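Local coordinates for histidine acid phosphatase (Hafnia alvei, PDB 4ARU), which belongs to branch 2 of the histidine phosphatase superfamily, a family of enzymes named for a histidine in the active site, at residues R94-G99 with I114-N119; L16-V21 with L220-L225. All blocks are in the same frame, centred on the assembly; numbering follows the deposited sequence.

Contact 1: residues R94-G99 with I114-N119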
loop_
_atom_site.group_PDB
_atom_site.type_symbol
_atom_site.label_atom_id
_atom_site.label_comp_id
_atom_site.label_asym_id
_atom_site.label_seq_id
_atom_site.Cartn_x
_atom_site.Cartn_y
_atom_site.Cartn_z
ATOM N N ARG A 94 3.414 9.398 -9.946
ATOM C CA ARG A 94 2.186 8.700 -9.543
ATOM C C ARG A 94 1.772 9.119 -8.134
ATOM O O ARG A 94 0.569 9.210 -7.856
ATOM C CB ARG A 94 2.334 7.192 -9.693
ATOM C CG ARG A 94 3.472 6.552 -8.923
ATOM C CD ARG A 94 3.542 5.042 -9.264
ATOM N NE ARG A 94 4.746 4.433 -8.718
ATOM C CZ ARG A 94 5.897 4.342 -9.353
ATOM N NH1 ARG A 94 6.020 4.842 -10.573
ATOM N NH2 ARG A 94 6.948 3.786 -8.771
ATOM N N THR A 95 2.735 9.337 -7.253
ATOM C CA THR A 95 2.442 9.705 -5.871
ATOM C C THR A 95 2.138 11.225 -5.756
ATOM O O THR A 95 1.198 11.595 -5.062
ATOM C CB THR A 95 3.612 9.316 -4.926
ATOM O OG1 THR A 95 4.864 9.640 -5.521
ATOM C CG2 THR A 95 3.620 7.850 -4.662
ATOM N N ARG A 96 2.890 12.077 -6.448
ATOM C CA ARG A 96 2.574 13.489 -6.436
ATOM C C ARG A 96 1.171 13.717 -6.972
ATOM O O ARG A 96 0.382 14.488 -6.390
ATOM C CB ARG A 96 3.604 14.302 -7.227
ATOM C CG ARG A 96 4.946 14.353 -6.550
ATOM C CD ARG A 96 5.997 15.203 -7.217
ATOM N NE ARG A 96 6.508 14.570 -8.439
ATOM C CZ ARG A 96 6.147 14.886 -9.674
ATOM N NH1 ARG A 96 5.236 15.813 -9.918
ATOM N NH2 ARG A 96 6.699 14.223 -10.673
ATOM N N LYS A 97 0.809 13.087 -8.095
ATOM C CA LYS A 97 -0.488 13.322 -8.661
ATOM C C LYS A 97 -1.594 12.702 -7.799
ATOM O O LYS A 97 -2.736 13.190 -7.779
ATOM C CB LYS A 97 -0.550 12.787 -10.079
ATOM C CG LYS A 97 0.385 13.512 -11.010
ATOM C CD LYS A 97 -0.048 14.901 -11.286
ATOM C CE LYS A 97 0.754 15.451 -12.476
ATOM N NZ LYS A 97 -0.041 16.517 -13.168
ATOM N N THR A 98 -1.297 11.621 -7.107
ATOM C CA THR A 98 -2.269 11.110 -6.129
ATOM C C THR A 98 -2.546 12.164 -5.048
ATOM O O THR A 98 -3.677 12.384 -4.683
ATOM C CB THR A 98 -1.720 9.838 -5.458
ATOM O OG1 THR A 98 -1.690 8.796 -6.457
ATOM C CG2 THR A 98 -2.580 9.378 -4.336
ATOM N N GLY A 99 -1.491 12.779 -4.492
ATOM C CA GLY A 99 -1.689 13.796 -3.493
ATOM C C GLY A 99 -2.556 14.916 -4.017
ATOM O O GLY A 99 -3.458 15.404 -3.311
ATOM N N ILE A 114 0.310 20.208 -2.555
ATOM C CA ILE A 114 1.075 19.177 -1.855
ATOM C C ILE A 114 2.481 19.612 -1.492
ATOM O O ILE A 114 2.988 20.623 -1.971
ATOM C CB ILE A 114 1.185 17.889 -2.713
ATOM C CG1 ILE A 114 2.087 18.067 -3.919
ATOM C CG2 ILE A 114 -0.192 17.391 -3.151
ATOM C CD1 ILE A 114 2.448 16.757 -4.593
ATOM N N HIS A 115 3.089 18.821 -0.618
ATOM C CA HIS A 115 4.476 18.914 -0.338
ATOM C C HIS A 115 5.192 17.638 -0.745
ATOM O O HIS A 115 4.631 16.562 -0.635
ATOM C CB HIS A 115 4.699 19.147 1.152
ATOM C CG HIS A 115 4.107 20.413 1.659
ATOM N ND1 HIS A 115 2.770 20.559 1.916
ATOM C CD2 HIS A 115 4.672 21.598 1.928
ATOM C CE1 HIS A 115 2.531 21.783 2.332
ATOM N NE2 HIS A 115 3.677 22.437 2.392
ATOM N N HIS A 116 6.463 17.781 -1.128
ATOM C CA HIS A 116 7.327 16.657 -1.477
ATOM C C HIS A 116 8.782 17.055 -1.454
ATOM O O HIS A 116 9.140 18.221 -1.329
ATOM C CB HIS A 116 6.921 16.037 -2.851
ATOM C CG HIS A 116 7.159 16.929 -4.025
ATOM N ND1 HIS A 116 8.407 17.095 -4.588
ATOM C CD2 HIS A 116 6.314 17.682 -4.762
ATOM C CE1 HIS A 116 8.325 17.928 -5.620
ATOM N NE2 HIS A 116 7.065 18.305 -5.740
ATOM N N GLN A 117 9.655 16.061 -1.492
ATOM C CA GLN A 117 11.062 16.329 -1.451
ATOM C C GLN A 117 11.439 17.205 -2.635
ATOM O O GLN A 117 11.047 16.914 -3.716
ATOM C CB GLN A 117 11.826 14.999 -1.508
ATOM C CG GLN A 117 13.326 15.166 -1.617
ATOM C CD GLN A 117 14.050 13.870 -1.375
ATOM O OE1 GLN A 117 14.188 13.454 -0.220
ATOM N NE2 GLN A 117 14.437 13.193 -2.428
ATOM N N GLN A 118 12.291 18.188 -2.409
ATOM C CA GLN A 118 12.693 19.087 -3.497
ATOM C C GLN A 118 13.287 18.407 -4.714
ATOM O O GLN A 118 12.931 18.692 -5.874
ATOM C CB GLN A 118 13.737 20.028 -2.957
ATOM C CG GLN A 118 13.160 21.108 -2.075
ATOM C CD GLN A 118 12.665 22.341 -2.875
ATOM O OE1 GLN A 118 12.130 22.260 -3.994
ATOM N NE2 GLN A 118 12.810 23.479 -2.266
ATOM N N ASN A 119 14.270 17.560 -4.460
ATOM C CA ASN A 119 14.901 16.815 -5.523
ATOM C C ASN A 119 14.167 15.518 -5.827
ATOM O O ASN A 119 14.237 14.561 -5.059
ATOM C CB ASN A 119 16.367 16.525 -5.171
ATOM C CG ASN A 119 17.137 15.982 -6.352
ATOM O OD1 ASN A 119 16.630 15.256 -7.186
ATOM N ND2 ASN A 119 18.374 16.350 -6.429
#
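Gly-99, within helix 93-106, and Ile-114, beside the short strand 115-116, bring their backbones closest, with CA atoms 6.3 Å apart; beyond this point the two segments are bridged by side chains. Ile-114 reaches the helix with both branches. Its CG2 lies 3.5 Å from Gly-99 C, where the absence of a side chain on the glycine leaves room for a methyl group against the helix backbone. The other branch, swung by chi1 of 70° between the backbone N and the carbonyl carbon, carries CD1 to 3.6 Å from Arg-96 O and 3.8 Å from Arg-96 CB, across the root of the arginine chain. The helix and strand 115-116 belong to a beta-alpha-beta unit that starts with strand 85-89, parallel to 115-116. Ile-114 also touches Val-87 and Ala-89 of that strand, so it is wedged between sheet and helix. Farther along, Arg-96 and His-116 meet by a CH-pi contact: Arg-96 CD sits over one face of the imidazole, 3.6 Å from the centroid of the His-116 ring and 15° off its normal. The arginine chain then bends at chi3 (-73°), and its NE donates to the carbonyl O of Val-91, which ties the guanidinium back to the residues that lead into the helix. The imidazole is tethered in turn by His-116 ND1, which donates to Gln-117 O at 2.8 Å from above the carbonyl plane.

Contact 2: residues L16-V21 with L220-L225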
loop_
_atom_site.group_PDB
_atom_site.type_symbol
_atom_site.label_atom_id
_atom_site.label_comp_id
_atom_site.label_asym_id
_atom_site.label_seq_id
_atom_site.Cartn_x
_atom_site.Cartn_y
_atom_site.Cartn_z
ATOM N N LEU A 16 -1.971 6.821 5.336
ATOM C CA LEU A 16 -0.861 6.324 4.516
ATOM C C LEU A 16 -1.514 5.609 3.357
ATOM O O LEU A 16 -2.090 4.515 3.493
ATOM C CB LEU A 16 0.069 5.386 5.328
ATOM C CG LEU A 16 1.124 4.744 4.440
ATOM C CD1 LEU A 16 2.082 5.768 3.834
ATOM C CD2 LEU A 16 1.932 3.739 5.217
ATOM N N SER A 17 -1.509 6.275 2.207
ATOM C CA SER A 17 -2.238 5.833 1.044
ATOM C C SER A 17 -1.323 5.292 -0.030
ATOM O O SER A 17 -0.295 5.905 -0.325
ATOM C CB SER A 17 -2.995 7.004 0.425
ATOM O OG SER A 17 -3.862 6.582 -0.606
ATOM N N ARG A 18 -1.713 4.213 -0.696
ATOM C CA ARG A 18 -1.069 3.875 -1.967
ATOM C C ARG A 18 -1.518 4.871 -3.007
ATOM O O ARG A 18 -2.649 5.370 -2.979
ATOM C CB ARG A 18 -1.450 2.487 -2.399
ATOM C CG ARG A 18 -0.720 1.953 -3.629
ATOM C CD ARG A 18 -1.102 0.519 -3.930
ATOM N NE ARG A 18 -0.416 0.092 -5.143
ATOM C CZ ARG A 18 -0.857 -0.796 -6.002
ATOM N NH1 ARG A 18 -1.965 -1.495 -5.779
ATOM N NH2 ARG A 18 -0.173 -1.025 -7.115
ATOM N N HIS A 19 -0.653 5.148 -3.970
ATOM C CA HIS A 19 -1.082 5.904 -5.137
ATOM C C HIS A 19 -2.189 5.222 -5.917
ATOM O O HIS A 19 -2.559 4.062 -5.694
ATOM C CB HIS A 19 0.111 6.128 -6.091
ATOM C CG HIS A 19 0.749 4.869 -6.554
ATOM N ND1 HIS A 19 0.174 3.989 -7.444
ATOM C CD2 HIS A 19 1.926 4.317 -6.182
ATOM C CE1 HIS A 19 0.970 2.942 -7.601
ATOM N NE2 HIS A 19 2.051 3.134 -6.860
ATOM N N GLY A 20 -2.754 5.969 -6.838
ATOM C CA GLY A 20 -3.800 5.472 -7.671
ATOM C C GLY A 20 -3.378 4.569 -8.823
ATOM O O GLY A 20 -2.248 4.189 -8.976
ATOM N N VAL A 21 -4.356 4.183 -9.615
ATOM C CA VAL A 21 -4.181 3.287 -10.758
ATOM C C VAL A 21 -3.123 3.860 -11.667
ATOM O O VAL A 21 -3.218 5.006 -12.099
ATOM C CB VAL A 21 -5.492 3.050 -11.513
ATOM C CG1 VAL A 21 -5.263 2.208 -12.748
ATOM C CG2 VAL A 21 -6.544 2.415 -10.618
ATOM N N LEU A 220 2.278 -9.954 -12.599
ATOM C CA LEU A 220 1.293 -10.082 -13.665
ATOM C C LEU A 220 -0.082 -9.949 -13.073
ATOM O O LEU A 220 -0.971 -9.301 -13.697
ATOM C CB LEU A 220 1.473 -11.362 -14.427
ATOM C CG LEU A 220 2.882 -11.543 -15.041
ATOM C CD1 LEU A 220 2.943 -12.861 -15.786
ATOM C CD2 LEU A 220 3.276 -10.338 -15.887
ATOM N N ALA A 221 -0.331 -10.603 -11.937
ATOM C CA ALA A 221 -1.654 -10.543 -11.342
ATOM C C ALA A 221 -2.058 -9.123 -10.979
ATOM O O ALA A 221 -3.204 -8.731 -11.206
ATOM C CB ALA A 221 -1.732 -11.421 -10.089
ATOM N N GLU A 222 -1.115 -8.365 -10.444
ATOM C CA GLU A 222 -1.382 -6.970 -10.150
ATOM C C GLU A 222 -1.640 -6.157 -11.430
ATOM O O GLU A 222 -2.525 -5.264 -11.448
ATOM C CB GLU A 222 -0.235 -6.390 -9.296
ATOM C CG GLU A 222 -0.346 -4.927 -9.013
ATOM C CD GLU A 222 -1.427 -4.550 -8.017
ATOM O OE1 GLU A 222 -1.947 -5.444 -7.266
ATOM O OE2 GLU A 222 -1.780 -3.350 -7.977
ATOM N N ILE A 223 -0.917 -6.460 -12.498
ATOM C CA ILE A 223 -1.179 -5.761 -13.758
ATOM C C ILE A 223 -2.618 -6.036 -14.233
ATOM O O ILE A 223 -3.310 -5.127 -14.701
ATOM C CB ILE A 223 -0.123 -6.074 -14.847
ATOM C CG1 ILE A 223 1.201 -5.446 -14.384
ATOM C CG2 ILE A 223 -0.629 -5.640 -16.226
ATOM C CD1 ILE A 223 2.389 -5.897 -15.188
ATOM N N PHE A 224 -3.103 -7.281 -14.144
ATOM C CA PHE A 224 -4.465 -7.556 -14.545
ATOM C C PHE A 224 -5.447 -6.756 -13.691
ATOM O O PHE A 224 -6.408 -6.214 -14.211
ATOM C CB PHE A 224 -4.777 -9.048 -14.420
ATOM C CG PHE A 224 -3.917 -9.947 -15.276
ATOM C CD1 PHE A 224 -3.404 -9.568 -16.505
ATOM C CD2 PHE A 224 -3.656 -11.221 -14.845
ATOM C CE1 PHE A 224 -2.633 -10.437 -17.271
ATOM C CE2 PHE A 224 -2.881 -12.106 -15.611
ATOM C CZ PHE A 224 -2.369 -11.713 -16.807
ATOM N N LEU A 225 -5.200 -6.689 -12.387
ATOM C CA LEU A 225 -6.084 -5.933 -11.518
ATOM C C LEU A 225 -6.083 -4.451 -11.937
ATOM O O LEU A 225 -7.118 -3.781 -11.926
ATOM C CB LEU A 225 -5.606 -6.065 -10.083
ATOM C CG LEU A 225 -6.559 -5.391 -9.078
ATOM C CD1 LEU A 225 -6.835 -6.346 -7.957
ATOM C CD2 LEU A 225 -6.073 -4.064 -8.569
#
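Arg-18, at the end of strand 9-18, and Glu-222, in helix 213-229, have CA atoms 13.6 Å apart, and the gap between the two backbones is spanned by their side chains alone. The arginine chain is extended from CG to NE, with CG anti to the backbone N (chi1 -173°), and meets a glutamate coming from the opposite direction whose chain bends at chi2. The salt bridge is end-on and converges on one oxygen: Arg-18 NH1 donates to Glu-222 OE2 at 2.9 Å, and Arg-18 NH2 reaches the same OE2 at 3.0 Å. Sharing one acceptor keeps both bonds well short of straight, with N-H...O angles of 147° and 143°. OE2 lies in the guanidinium plane, yet both nitrogens approach it from one face of the carboxylate. NH1 donates as well to the carbonyl O of Thr-330, and NH2 to a bound tartaric acid, so the guanidinium is gripped from several directions in a buried setting. Closer to the strand, Arg-18 CG lies over the centre of the His-19 ring. That imidazole is fixed by a nearly straight bond of 2.9 Å from His-19 ND1 to Gly-20 O, which leaves NE2 to bond the tartaric acid. Arg-18, His-19 and Gly-20 form the start of the RHGxRxP signature of histidine acid phosphatases, which lies at the active site in this family.

Overall arrangement
The centres of contacts 1 and 2 lie 18 Å apart, and both reach the same mixed sheet. Along the chain, segment 16-21 comes first and 220-225 last, with both partners of contact 1 between them. Contact 1 fastens helix 93-106 to its sheet within a beta-alpha-beta unit, whereas contact 2 runs from the end of strand 9-18 to distant helix 213-229. They meet directly: Thr-98 OG1 lies 3.0 Å from Gly-20 N, a probable hydrogen bond, and Arg-94 packs against His-19. Helix 93-106 thus packs against the signature loop. Arg-94, Arg-18 and His-19 all bond tartaric acid, which probably came from the crystallisation liquor but is consistent with a pocket suited to anions.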